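PDB 6IDR: MATE family efflux transporter from Vibrio cholerae, which probably exports drugs and other toxic compounds across the cell membrane in exchange for cations, as other MATE-family multidrug transporters do. Local coordinates for residues Q50-P55 against G118-P123; L245-S250 against L388-F393; V354-S359 against G409-A414. One frame throughout, in Å; residues are numbered along the deposited sequence.

Overall arrangement
From the N terminus, interaction 1 comes first: after 62 intervening residues, nearly all helical, the end of helix 113-120 returns to the joint between helices 44-51 and 54-80, within the first MatE range. It closes before interaction 2 opens. Interactions 2 and 3 cross rather than nest, their segments alternating along the chain as 245-250, 354-359, 388-393 and 409-414. Both use helix 379-434, which meets helix 226-259 in interaction 2 and the link between helices 343-353 and 360-375 in interaction 3. Their centres lie about 17 Å apart, and Asn418 bridges them by hydrogen bonds to Arg389 and Ser359. The centre of interaction 1 is about 23 Å from that of interaction 2.

Interaction 1 (Q50-P55 against G118-P123); sequences QGFTMP and GLLGAP
Phe52 and Ala122 make a CH-pi contact: the methyl carbon Ala122 CB stands over the middle of the Phe52 ring, 3.8 Å from its centroid and only 3° from the ring normal. The alanine backbone follows on that face, with Ala122 CA 3.7 Å from Phe52 CZ. Phe52 is the first residue to leave helix 44-51, and with CG anti to its own carbonyl carbon (chi1 -68°) the ring is carried out of this corner to the end of helix 113-120.

The remaining side-chain contacts are apolar and wrap the ring and its neighbour. Leu120 CD1 comes in at the ring edge, in plane, 3.8 Å from Phe52 CD1. That methyl group also lies 3.8 Å from Pro55 CG, and thus fits between the ring and Pro55, on helix 54-80. Pro123 reaches the far part of the ring obliquely, its CD 3.7 Å from Phe52 CE2.

Backbone bonds shape both corners. Gly121, at a positive phi of 85°, is the C-prime residue of a Schellman motif: Ala122 N returns to Leu117 O, and Gly121 N bonds Gly118 O at 3.2 Å. This turn puts Leu120 and Ala122 on the same aromatic ring. In the other segment Thr53 N bonds Gln50 O at 3.0 Å, while Thr53 OG1 is hydrogen-bonded to Ala49 O and Trp134 NE1, tying the joint to helix 124-156.

The two segments therefore meet at the protein surface through mostly apolar contacts, the Leu120 carbonyl oxygen brushing the ring at Phe52 CE1, with no directional polar bond between them. Within this contact the ring is placed by shape: a methyl over one face, a leucine at the edge and a proline near CE2 and CZ.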
ATOM      1  N   GLN A  50      -8.818 -19.534   0.780  1.00 35.16           N
ATOM      2  CA  GLN A  50      -8.597 -18.107   0.587  1.00 38.15           C
ATOM      3  C   GLN A  50      -7.692 -17.535   1.669  1.00 36.18           C
ATOM      4  O   GLN A  50      -6.862 -16.666   1.399  1.00 39.81           O
ATOM      5  CB  GLN A  50      -9.929 -17.359   0.573  1.00 37.47           C
ATOM      6  CG  GLN A  50     -10.380 -16.949  -0.808  1.00 42.83           C
ATOM      7  CD  GLN A  50      -9.456 -15.927  -1.438  1.00 35.24           C
ATOM      8  OE1 GLN A  50      -8.783 -16.209  -2.430  1.00 35.11           O
ATOM      9  NE2 GLN A  50      -9.419 -14.731  -0.864  1.00 36.36           N
ATOM     10  N   GLY A  51      -7.857 -18.027   2.892  1.00 34.85           N
ATOM     11  CA  GLY A  51      -7.088 -17.539   4.022  1.00 26.55           C
ATOM     12  C   GLY A  51      -5.602 -17.787   3.869  1.00 29.92           C
ATOM     13  O   GLY A  51      -4.782 -16.993   4.326  1.00 37.02           O
ATOM     14  N   PHE A  52      -5.258 -18.895   3.220  1.00 32.47           N
ATOM     15  CA  PHE A  52      -3.862 -19.251   3.002  1.00 34.74           C
ATOM     16  C   PHE A  52      -3.366 -18.732   1.652  1.00 36.03           C
ATOM     17  O   PHE A  52      -2.257 -19.051   1.221  1.00 39.48           O
ATOM     18  CB  PHE A  52      -3.673 -20.769   3.097  1.00 38.51           C
ATOM     19  CG  PHE A  52      -3.871 -21.319   4.486  1.00 34.23           C
ATOM     20  CD1 PHE A  52      -2.911 -21.124   5.465  1.00 34.69           C
ATOM     21  CD2 PHE A  52      -5.011 -22.038   4.808  1.00 36.21           C
ATOM     22  CE1 PHE A  52      -3.087 -21.628   6.741  1.00 34.36           C
ATOM     23  CE2 PHE A  52      -5.194 -22.544   6.085  1.00 38.00           C
ATOM     24  CZ  PHE A  52      -4.231 -22.340   7.051  1.00 39.82           C
ATOM     25  N   THR A  53      -4.197 -17.933   0.990  1.00 36.26           N
ATOM     26  CA  THR A  53      -3.796 -17.252  -0.236  1.00 33.41           C
ATOM     27  C   THR A  53      -3.325 -15.845   0.127  1.00 37.10           C
ATOM     28  O   THR A  53      -2.540 -15.229  -0.592  1.00 43.12           O
ATOM     29  CB  THR A  53      -4.952 -17.193  -1.259  1.00 36.00           C
ATOM     30  OG1 THR A  53      -5.474 -18.511  -1.469  1.00 38.28           O
ATOM     31  CG2 THR A  53      -4.474 -16.630  -2.591  1.00 36.70           C
ATOM     32  N   MET A  54      -3.808 -15.359   1.268  1.00 38.19           N
ATOM     33  CA  MET A  54      -3.401 -14.070   1.827  1.00 37.19           C
ATOM     34  C   MET A  54      -1.879 -13.848   1.911  1.00 40.81           C
ATOM     35  O   MET A  54      -1.405 -12.764   1.568  1.00 41.01           O
ATOM     36  CB  MET A  54      -4.017 -13.894   3.221  1.00 41.64           C
ATOM     37  CG  MET A  54      -3.649 -12.590   3.909  1.00 54.85           C
ATOM     38  SD  MET A  54      -4.549 -11.180   3.240  1.00 82.08           S
ATOM     39  CE  MET A  54      -6.219 -11.585   3.750  1.00 48.16           C
ATOM     40  N   PRO A  55      -1.108 -14.854   2.376  1.00 41.08           N
ATOM     41  CA  PRO A  55       0.340 -14.617   2.441  1.00 39.20           C
ATOM     42  C   PRO A  55       1.001 -14.397   1.079  1.00 44.07           C
ATOM     43  O   PRO A  55       1.768 -13.444   0.937  1.00 44.07           O
ATOM     44  CB  PRO A  55       0.880 -15.898   3.097  1.00 42.94           C
ATOM     45  CG  PRO A  55      -0.188 -16.915   2.908  1.00 43.37           C
ATOM     46  CD  PRO A  55      -1.463 -16.147   2.988  1.00 42.86           C
ATOM     47  N   GLY A 118       3.131 -25.689   3.910  1.00 53.20           N
ATOM     48  CA  GLY A 118       3.662 -26.381   5.070  1.00 51.03           C
ATOM     49  C   GLY A 118       4.091 -25.409   6.152  1.00 54.38           C
ATOM     50  O   GLY A 118       3.757 -25.587   7.325  1.00 57.29           O
ATOM     51  N   LEU A 119       4.836 -24.380   5.758  1.00 55.61           N
ATOM     52  CA  LEU A 119       5.277 -23.347   6.690  1.00 54.06           C
ATOM     53  C   LEU A 119       4.088 -22.567   7.246  1.00 52.07           C
ATOM     54  O   LEU A 119       4.089 -22.157   8.407  1.00 56.98           O
ATOM     55  CB  LEU A 119       6.263 -22.387   6.015  1.00 55.86           C
ATOM     56  CG  LEU A 119       7.754 -22.752   5.978  1.00 53.93           C
ATOM     57  CD1 LEU A 119       8.149 -23.522   7.231  1.00 59.66           C
ATOM     58  CD2 LEU A 119       8.129 -23.534   4.722  1.00 54.06           C
ATOM     59  N   LEU A 120       3.077 -22.369   6.407  1.00 52.01           N
ATOM     60  CA  LEU A 120       1.864 -21.666   6.810  1.00 46.68           C
ATOM     61  C   LEU A 120       1.046 -22.462   7.823  1.00 48.29           C
ATOM     62  O   LEU A 120       0.265 -21.891   8.584  1.00 52.22           O
ATOM     63  CB  LEU A 120       1.007 -21.347   5.584  1.00 51.21           C
ATOM     64  CG  LEU A 120       0.992 -19.891   5.118  1.00 51.09           C
ATOM     65  CD1 LEU A 120       0.159 -19.046   6.069  1.00 53.73           C
ATOM     66  CD2 LEU A 120       2.407 -19.344   5.009  1.00 43.29           C
ATOM     67  N   GLY A 121       1.225 -23.779   7.831  1.00 45.18           N
ATOM     68  CA  GLY A 121       0.506 -24.634   8.758  1.00 42.47           C
ATOM     69  C   GLY A 121      -0.865 -25.005   8.232  1.00 48.70           C
ATOM     70  O   GLY A 121      -1.793 -25.268   8.998  1.00 54.05           O
ATOM     71  N   ALA A 122      -0.985 -25.023   6.909  1.00 42.68           N
ATOM     72  CA  ALA A 122      -2.234 -25.361   6.241  1.00 45.13           C
ATOM     73  C   ALA A 122      -2.576 -26.841   6.398  1.00 46.01           C
ATOM     74  O   ALA A 122      -1.688 -27.692   6.375  1.00 49.00           O
ATOM     75  CB  ALA A 122      -2.151 -24.994   4.767  1.00 44.89           C
ATOM     76  N   PRO A 123      -3.872 -27.151   6.559  1.00 46.61           N
ATOM     77  CA  PRO A 123      -4.327 -28.542   6.650  1.00 47.40           C
ATOM     78  C   PRO A 123      -4.248 -29.257   5.303  1.00 48.86           C
ATOM     79  O   PRO A 123      -4.202 -28.596   4.266  1.00 49.94           O
ATOM     80  CB  PRO A 123      -5.780 -28.404   7.112  1.00 50.56           C
ATOM     81  CG  PRO A 123      -6.203 -27.075   6.590  1.00 48.20           C
ATOM     82  CD  PRO A 123      -4.987 -26.197   6.690  1.00 49.80           C
TER

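Interaction 2 (L245-S250 against L388-F393); sequences LLPPLS and LRLFAF. With OLC ((2R)-2,3-dihydroxypropyl (9Z)-octadec-9-enoate), chain E.
Leu390 reaches across to Leu246, Pro247 and Ser250 where two helices of the MATE transporter fold run side by side, their short segments inclined at 33° with axes 10.1 Å apart. Neither helix is regular here. Helix 226-259 is kinked at the Pro247-Pro248 pair, whose nitrogens make no bond to the preceding turn, and helix 379-434 widens into a pi-type turn.

Leu390 starts with CB, 4.1 Å from Ser250 OG. CG is anti to the carbonyl carbon (chi1 -73°), and from it the two methyls divide the work. CD1 rests against the peptide link entering the kink, 3.5 Å from Leu246 C and close to Pro247 N, and it also touches Leu246 CB. CD2 turns toward the acyl chain of a bound monoolein: Leu390 CD2 lies 3.9 Å from C16 of this OLC molecule. The same methyl, Leu390 CD2, is 3.7 Å from Ser250 OG.

Next to it, Phe391 sends its ring back toward the kinked helix. Its CE2 meets Leu246 CD2 at 3.6 Å, the two side chains crossing at a slant, while CE1 approaches the backbone of Ser250.

The lipid tail passes Arg389. That guanidinium is held by a hydrogen bond from NH2 to Asn418 OD1 and by a cation-pi contact with Tyr394, and Arg389 NH1 lies 3.5 Å from OLC C16. At the tail's end, the terminal carbon OLC C18 comes 3.3 Å from Ser250 OG.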
ATOM      1  N   LEU A 245       8.418  -5.940   3.883  1.00 38.77           N
ATOM      2  CA  LEU A 245       8.630  -7.125   4.712  1.00 39.76           C
ATOM      3  C   LEU A 245       8.674  -6.804   6.202  1.00 41.07           C
ATOM      4  O   LEU A 245       8.530  -7.692   7.042  1.00 45.58           O
ATOM      5  CB  LEU A 245       9.931  -7.823   4.304  1.00 41.18           C
ATOM      6  CG  LEU A 245       9.832  -9.127   3.512  1.00 41.06           C
ATOM      7  CD1 LEU A 245       8.872  -8.978   2.346  1.00 43.55           C
ATOM      8  CD2 LEU A 245      11.207  -9.551   3.020  1.00 44.48           C
ATOM      9  N   LEU A 246       8.878  -5.531   6.523  1.00 36.48           N
ATOM     10  CA  LEU A 246       9.057  -5.110   7.908  1.00 39.15           C
ATOM     11  C   LEU A 246       7.782  -5.209   8.764  1.00 41.94           C
ATOM     12  O   LEU A 246       7.854  -5.687   9.895  1.00 40.63           O
ATOM     13  CB  LEU A 246       9.619  -3.683   7.953  1.00 35.05           C
ATOM     14  CG  LEU A 246      11.037  -3.527   7.391  1.00 38.80           C
ATOM     15  CD1 LEU A 246      11.511  -2.081   7.462  1.00 36.60           C
ATOM     16  CD2 LEU A 246      12.007  -4.444   8.121  1.00 39.25           C
ATOM     17  N   PRO A 247       6.617  -4.764   8.248  1.00 42.83           N
ATOM     18  CA  PRO A 247       5.433  -4.935   9.105  1.00 36.17           C
ATOM     19  C   PRO A 247       5.049  -6.392   9.422  1.00 44.43           C
ATOM     20  O   PRO A 247       4.722  -6.655  10.580  1.00 46.37           O
ATOM     21  CB  PRO A 247       4.318  -4.247   8.308  1.00 34.03           C
ATOM     22  CG  PRO A 247       5.020  -3.264   7.455  1.00 40.28           C
ATOM     23  CD  PRO A 247       6.317  -3.914   7.079  1.00 36.89           C
ATOM     24  N   PRO A 248       5.070  -7.315   8.436  1.00 46.71           N
ATOM     25  CA  PRO A 248       4.724  -8.680   8.855  1.00 44.97           C
ATOM     26  C   PRO A 248       5.780  -9.303   9.761  1.00 42.44           C
ATOM     27  O   PRO A 248       5.440 -10.110  10.626  1.00 45.60           O
ATOM     28  CB  PRO A 248       4.630  -9.443   7.529  1.00 42.95           C
ATOM     29  CG  PRO A 248       5.462  -8.666   6.584  1.00 35.97           C
ATOM     30  CD  PRO A 248       5.269  -7.235   6.978  1.00 39.96           C
ATOM     31  N   LEU A 249       7.040  -8.931   9.565  1.00 38.16           N
ATOM     32  CA  LEU A 249       8.121  -9.461  10.385  1.00 39.75           C
ATOM     33  C   LEU A 249       8.094  -8.803  11.762  1.00 43.99           C
ATOM     34  O   LEU A 249       8.671  -9.315  12.721  1.00 51.90           O
ATOM     35  CB  LEU A 249       9.472  -9.244   9.698  1.00 38.91           C
ATOM     36  CG  LEU A 249      10.479 -10.395   9.784  1.00 44.91           C
ATOM     37  CD1 LEU A 249      11.517 -10.281   8.679  1.00 56.14           C
ATOM     38  CD2 LEU A 249      11.154 -10.421  11.145  1.00 43.49           C
ATOM     39  N   SER A 250       7.408  -7.669  11.853  1.00 40.37           N
ATOM     40  CA  SER A 250       7.194  -6.999  13.129  1.00 44.75           C
ATOM     41  C   SER A 250       6.044  -7.651  13.894  1.00 46.95           C
ATOM     42  O   SER A 250       6.065  -7.723  15.123  1.00 46.51           O
ATOM     43  CB  SER A 250       6.912  -5.510  12.915  1.00 43.97           C
ATOM     44  OG  SER A 250       6.687  -4.848  14.148  1.00 51.06           O
ATOM     45  N   LEU A 388      13.313   2.089  11.538  1.00 30.43           N
ATOM     46  CA  LEU A 388      13.355   2.797  12.812  1.00 29.41           C
ATOM     47  C   LEU A 388      11.974   2.848  13.454  1.00 26.43           C
ATOM     48  O   LEU A 388      11.844   2.770  14.674  1.00 29.27           O
ATOM     49  CB  LEU A 388      13.893   4.219  12.629  1.00 25.42           C
ATOM     50  CG  LEU A 388      15.398   4.391  12.417  1.00 28.26           C
ATOM     51  CD1 LEU A 388      15.750   5.865  12.307  1.00 22.35           C
ATOM     52  CD2 LEU A 388      16.173   3.734  13.546  1.00 28.68           C
ATOM     53  N   ARG A 389      10.947   2.978  12.622  1.00 22.85           N
ATOM     54  CA  ARG A 389       9.579   3.088  13.109  1.00 25.68           C
ATOM     55  C   ARG A 389       9.153   1.847  13.884  1.00 29.97           C
ATOM     56  O   ARG A 389       8.604   1.950  14.978  1.00 31.59           O
ATOM     57  CB  ARG A 389       8.614   3.335  11.943  1.00 31.60           C
ATOM     58  CG  ARG A 389       7.188   3.656  12.374  1.00 28.45           C
ATOM     59  CD  ARG A 389       6.279   2.442  12.287  1.00 28.19           C
ATOM     60  NE  ARG A 389       5.191   2.501  13.258  1.00 38.24           N
ATOM     61  CZ  ARG A 389       4.115   1.723  13.218  1.00 34.56           C
ATOM     62  NH1 ARG A 389       3.977   0.833  12.246  1.00 32.91           N
ATOM     63  NH2 ARG A 389       3.172   1.840  14.143  1.00 33.96           N
ATOM     64  N   LEU A 390       9.424   0.676  13.316  1.00 28.74           N
ATOM     65  CA  LEU A 390       8.925  -0.577  13.868  1.00 32.47           C
ATOM     66  C   LEU A 390       9.837  -1.192  14.927  1.00 35.95           C
ATOM     67  O   LEU A 390       9.360  -1.696  15.944  1.00 36.89           O
ATOM     68  CB  LEU A 390       8.702  -1.587  12.740  1.00 37.21           C
ATOM     69  CG  LEU A 390       7.488  -1.324  11.846  1.00 37.98           C
ATOM     70  CD1 LEU A 390       7.514  -2.233  10.631  1.00 39.49           C
ATOM     71  CD2 LEU A 390       6.206  -1.527  12.636  1.00 33.45           C
ATOM     72  N   PHE A 391      11.145  -1.143  14.697  1.00 34.02           N
ATOM     73  CA  PHE A 391      12.084  -1.881  15.537  1.00 31.68           C
ATOM     74  C   PHE A 391      12.783  -1.024  16.590  1.00 31.54           C
ATOM     75  O   PHE A 391      13.284  -1.545  17.586  1.00 30.19           O
ATOM     76  CB  PHE A 391      13.124  -2.574  14.656  1.00 31.85           C
ATOM     77  CG  PHE A 391      12.553  -3.666  13.801  1.00 35.31           C
ATOM     78  CD1 PHE A 391      11.628  -4.555  14.325  1.00 32.67           C
ATOM     79  CD2 PHE A 391      12.925  -3.799  12.474  1.00 39.66           C
ATOM     80  CE1 PHE A 391      11.092  -5.561  13.545  1.00 40.68           C
ATOM     81  CE2 PHE A 391      12.390  -4.803  11.688  1.00 38.66           C
ATOM     82  CZ  PHE A 391      11.472  -5.686  12.225  1.00 37.03           C
ATOM     83  N   ALA A 392      12.814   0.287  16.377  1.00 31.58           N
ATOM     84  CA  ALA A 392      13.505   1.178  17.302  1.00 29.69           C
ATOM     85  C   ALA A 392      12.526   1.924  18.199  1.00 32.56           C
ATOM     86  O   ALA A 392      12.874   2.330  19.309  1.00 34.32           O
ATOM     87  CB  ALA A 392      14.374   2.165  16.535  1.00 21.81           C
ATOM     88  N   PHE A 393      11.304   2.103  17.714  1.00 30.63           N
ATOM     89  CA  PHE A 393      10.329   2.931  18.411  1.00 30.48           C
ATOM     90  C   PHE A 393       9.065   2.161  18.796  1.00 37.68           C
ATOM     91  O   PHE A 393       8.704   2.106  19.971  1.00 40.05           O
ATOM     92  CB  PHE A 393       9.961   4.142  17.548  1.00 26.26           C
ATOM     93  CG  PHE A 393      11.139   5.002  17.170  1.00 27.44           C
ATOM     94  CD1 PHE A 393      12.188   5.199  18.053  1.00 32.81           C
ATOM     95  CD2 PHE A 393      11.199   5.611  15.926  1.00 27.91           C
ATOM     96  CE1 PHE A 393      13.274   5.987  17.704  1.00 31.81           C
ATOM     97  CE2 PHE A 393      12.280   6.400  15.571  1.00 23.12           C
ATOM     98  CZ  PHE A 393      13.317   6.588  16.463  1.00 22.52           C
TER
HETATM   99  C18 OLC E 504       3.443  -4.329  13.524  1.00 32.99           C
HETATM  100  C17 OLC E 504       2.408  -3.654  12.651  1.00 35.96           C
HETATM  101  C11 OLC E 504      -2.754  -1.523  15.987  1.00 43.10           C
HETATM  102  C16 OLC E 504       2.395  -2.167  12.936  1.00 44.33           C
HETATM  103  C12 OLC E 504      -1.548  -1.153  15.153  1.00 40.59           C
HETATM  104  C15 OLC E 504       0.969  -1.714  13.163  1.00 41.54           C
HETATM  105  C13 OLC E 504      -1.102  -2.360  14.358  1.00 41.06           C
HETATM  106  C14 OLC E 504       0.407  -2.445  14.362  1.00 41.07           C

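Interaction 3 (V354-S359 against G409-A414); sequences VIVPIS and GLFIGA
Val356 O accepts a hydrogen bond of 3.0 Å from Ser359 N, in the 3-10 turn that leads into helix 360-375. Ser359 OG also points to this oxygen, at a distance modelled too short to trust. The same hydroxyl has a second partner in Asn418 ND2, one turn beyond 409-414 on helix 379-434.

Across the contact, methyl groups meet side-chain carbons and the Phe411 carbonyl oxygen; the side-chain pairs are apolar. Ile355 lays two branches against Phe411. CG2, anti to the backbone N, drops onto the backbone, 3.4 Å from Phe411 O. Ile355 CD1, at the end of the other branch, lies 3.8 Å from Phe411 CB. Ile412 curls its tip back to join them, its CD1 3.9 Å from Ile355 CG2, the two side chains crossing at roughly a right angle. Val356 uses a single methyl: its CG1 lies 3.8 Å from Phe411 O and more loosely near Phe411 CB and Ala414 CB.

Phe411 touches through its carbonyl oxygen and CB, since its ring leads away to stand edge-to-face with His352. Around this buried seam, helix 343-353 adds Ile348 and Leu351 against Phe411, helix 263-278 brings Trp269 to the same residue, and helix 303-330 packs on Pro357 from Ala325 and Thr328.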
ATOM      1  N   VAL A 354      -9.646   5.136  22.304  1.00 27.40           N
ATOM      2  CA  VAL A 354      -9.561   6.412  23.007  1.00 32.01           C
ATOM      3  C   VAL A 354      -8.118   6.800  23.296  1.00 30.01           C
ATOM      4  O   VAL A 354      -7.855   7.865  23.853  1.00 36.00           O
ATOM      5  CB  VAL A 354     -10.338   6.386  24.338  1.00 29.81           C
ATOM      6  CG1 VAL A 354     -11.787   6.013  24.097  1.00 31.86           C
ATOM      7  CG2 VAL A 354      -9.690   5.416  25.313  1.00 32.12           C
ATOM      8  N   ILE A 355      -7.182   5.939  22.915  1.00 30.38           N
ATOM      9  CA  ILE A 355      -5.782   6.171  23.240  1.00 33.16           C
ATOM     10  C   ILE A 355      -4.912   6.379  22.001  1.00 32.60           C
ATOM     11  O   ILE A 355      -4.210   7.383  21.898  1.00 29.70           O
ATOM     12  CB  ILE A 355      -5.211   5.006  24.074  1.00 34.34           C
ATOM     13  CG1 ILE A 355      -5.888   4.963  25.446  1.00 33.74           C
ATOM     14  CG2 ILE A 355      -3.704   5.147  24.231  1.00 31.81           C
ATOM     15  CD1 ILE A 355      -5.430   3.821  26.323  1.00 30.05           C
ATOM     16  N   VAL A 356      -4.963   5.441  21.061  1.00 33.38           N
ATOM     17  CA  VAL A 356      -4.063   5.476  19.908  1.00 35.84           C
ATOM     18  C   VAL A 356      -4.477   6.311  18.671  1.00 33.34           C
ATOM     19  O   VAL A 356      -3.614   6.628  17.853  1.00 35.46           O
ATOM     20  CB  VAL A 356      -3.768   4.031  19.420  1.00 37.53           C
ATOM     21  CG1 VAL A 356      -3.769   3.066  20.596  1.00 34.26           C
ATOM     22  CG2 VAL A 356      -4.770   3.591  18.365  1.00 37.61           C
ATOM     23  N   PRO A 357      -5.774   6.666  18.511  1.00 31.57           N
ATOM     24  CA  PRO A 357      -6.057   7.444  17.295  1.00 26.29           C
ATOM     25  C   PRO A 357      -5.402   8.827  17.230  1.00 29.09           C
ATOM     26  O   PRO A 357      -5.184   9.330  16.127  1.00 32.65           O
ATOM     27  CB  PRO A 357      -7.583   7.586  17.325  1.00 24.68           C
ATOM     28  CG  PRO A 357      -8.042   6.391  18.060  1.00 29.65           C
ATOM     29  CD  PRO A 357      -7.024   6.199  19.141  1.00 33.12           C
ATOM     30  N   ILE A 358      -5.093   9.431  18.375  1.00 32.51           N
ATOM     31  CA  ILE A 358      -4.443  10.741  18.383  1.00 30.38           C
ATOM     32  C   ILE A 358      -3.011  10.658  17.872  1.00 30.20           C
ATOM     33  O   ILE A 358      -2.420  11.669  17.489  1.00 29.97           O
ATOM     34  CB  ILE A 358      -4.427  11.371  19.788  1.00 28.92           C
ATOM     35  CG1 ILE A 358      -3.855  10.389  20.812  1.00 26.20           C
ATOM     36  CG2 ILE A 358      -5.821  11.823  20.191  1.00 42.84           C
ATOM     37  CD1 ILE A 358      -3.762  10.961  22.211  1.00 46.42           C
ATOM     38  N   SER A 359      -2.458   9.450  17.868  1.00 28.86           N
ATOM     39  CA  SER A 359      -1.079   9.238  17.446  1.00 36.14           C
ATOM     40  C   SER A 359      -0.974   8.979  15.945  1.00 34.31           C
ATOM     41  O   SER A 359       0.126   8.887  15.399  1.00 29.59           O
ATOM     42  CB  SER A 359      -0.463   8.070  18.217  1.00 28.30           C
ATOM     43  OG  SER A 359      -1.145   6.860  17.931  1.00 29.67           O
ATOM     44  N   GLY A 409      -1.340   0.222  29.224  1.00 39.02           N
ATOM     45  CA  GLY A 409      -0.017   0.765  28.978  1.00 38.06           C
ATOM     46  C   GLY A 409       0.511   0.406  27.601  1.00 37.07           C
ATOM     47  O   GLY A 409       1.270   1.168  27.005  1.00 36.21           O
ATOM     48  N   LEU A 410       0.108  -0.758  27.099  1.00 37.63           N
ATOM     49  CA  LEU A 410       0.511  -1.203  25.770  1.00 37.47           C
ATOM     50  C   LEU A 410      -0.019  -0.249  24.704  1.00 35.86           C
ATOM     51  O   LEU A 410       0.650   0.020  23.707  1.00 34.13           O
ATOM     52  CB  LEU A 410       0.018  -2.631  25.511  1.00 35.82           C
ATOM     53  CG  LEU A 410       0.270  -3.245  24.131  1.00 37.45           C
ATOM     54  CD1 LEU A 410       0.773  -4.672  24.265  1.00 40.20           C
ATOM     55  CD2 LEU A 410      -0.998  -3.213  23.296  1.00 38.46           C
ATOM     56  N   PHE A 411      -1.223   0.266  24.930  1.00 31.81           N
ATOM     57  CA  PHE A 411      -1.830   1.239  24.031  1.00 35.32           C
ATOM     58  C   PHE A 411      -1.161   2.602  24.177  1.00 36.33           C
ATOM     59  O   PHE A 411      -1.022   3.345  23.204  1.00 38.90           O
ATOM     60  CB  PHE A 411      -3.332   1.347  24.299  1.00 36.65           C
ATOM     61  CG  PHE A 411      -4.101   0.111  23.927  1.00 40.56           C
ATOM     62  CD1 PHE A 411      -3.734  -0.641  22.822  1.00 41.92           C
ATOM     63  CD2 PHE A 411      -5.188  -0.300  24.680  1.00 37.36           C
ATOM     64  CE1 PHE A 411      -4.440  -1.777  22.474  1.00 42.15           C
ATOM     65  CE2 PHE A 411      -5.897  -1.437  24.337  1.00 37.09           C
ATOM     66  CZ  PHE A 411      -5.521  -2.177  23.233  1.00 38.90           C
ATOM     67  N   ILE A 412      -0.754   2.925  25.401  1.00 33.39           N
ATOM     68  CA  ILE A 412       0.031   4.126  25.657  1.00 34.61           C
ATOM     69  C   ILE A 412       1.365   4.010  24.928  1.00 33.39           C
ATOM     70  O   ILE A 412       1.882   4.989  24.390  1.00 28.27           O
ATOM     71  CB  ILE A 412       0.278   4.344  27.165  1.00 39.61           C
ATOM     72  CG1 ILE A 412      -1.043   4.331  27.940  1.00 37.27           C
ATOM     73  CG2 ILE A 412       1.021   5.650  27.405  1.00 31.57           C
ATOM     74  CD1 ILE A 412      -1.944   5.510  27.637  1.00 43.38           C
ATOM     75  N   GLY A 413       1.911   2.796  24.909  1.00 29.49           N
ATOM     76  CA  GLY A 413       3.152   2.520  24.210  1.00 28.69           C
ATOM     77  C   GLY A 413       3.027   2.755  22.718  1.00 30.36           C
ATOM     78  O   GLY A 413       3.931   3.305  22.090  1.00 31.97           O
ATOM     79  N   ALA A 414       1.898   2.338  22.152  1.00 30.60           N
ATOM     80  CA  ALA A 414       1.625   2.545  20.735  1.00 30.27           C
ATOM     81  C   ALA A 414       1.551   4.033  20.419  1.00 29.30           C
ATOM     82  O   ALA A 414       2.012   4.482  19.371  1.00 31.83           O
ATOM     83  CB  ALA A 414       0.333   1.851  20.336  1.00 26.36           C
TER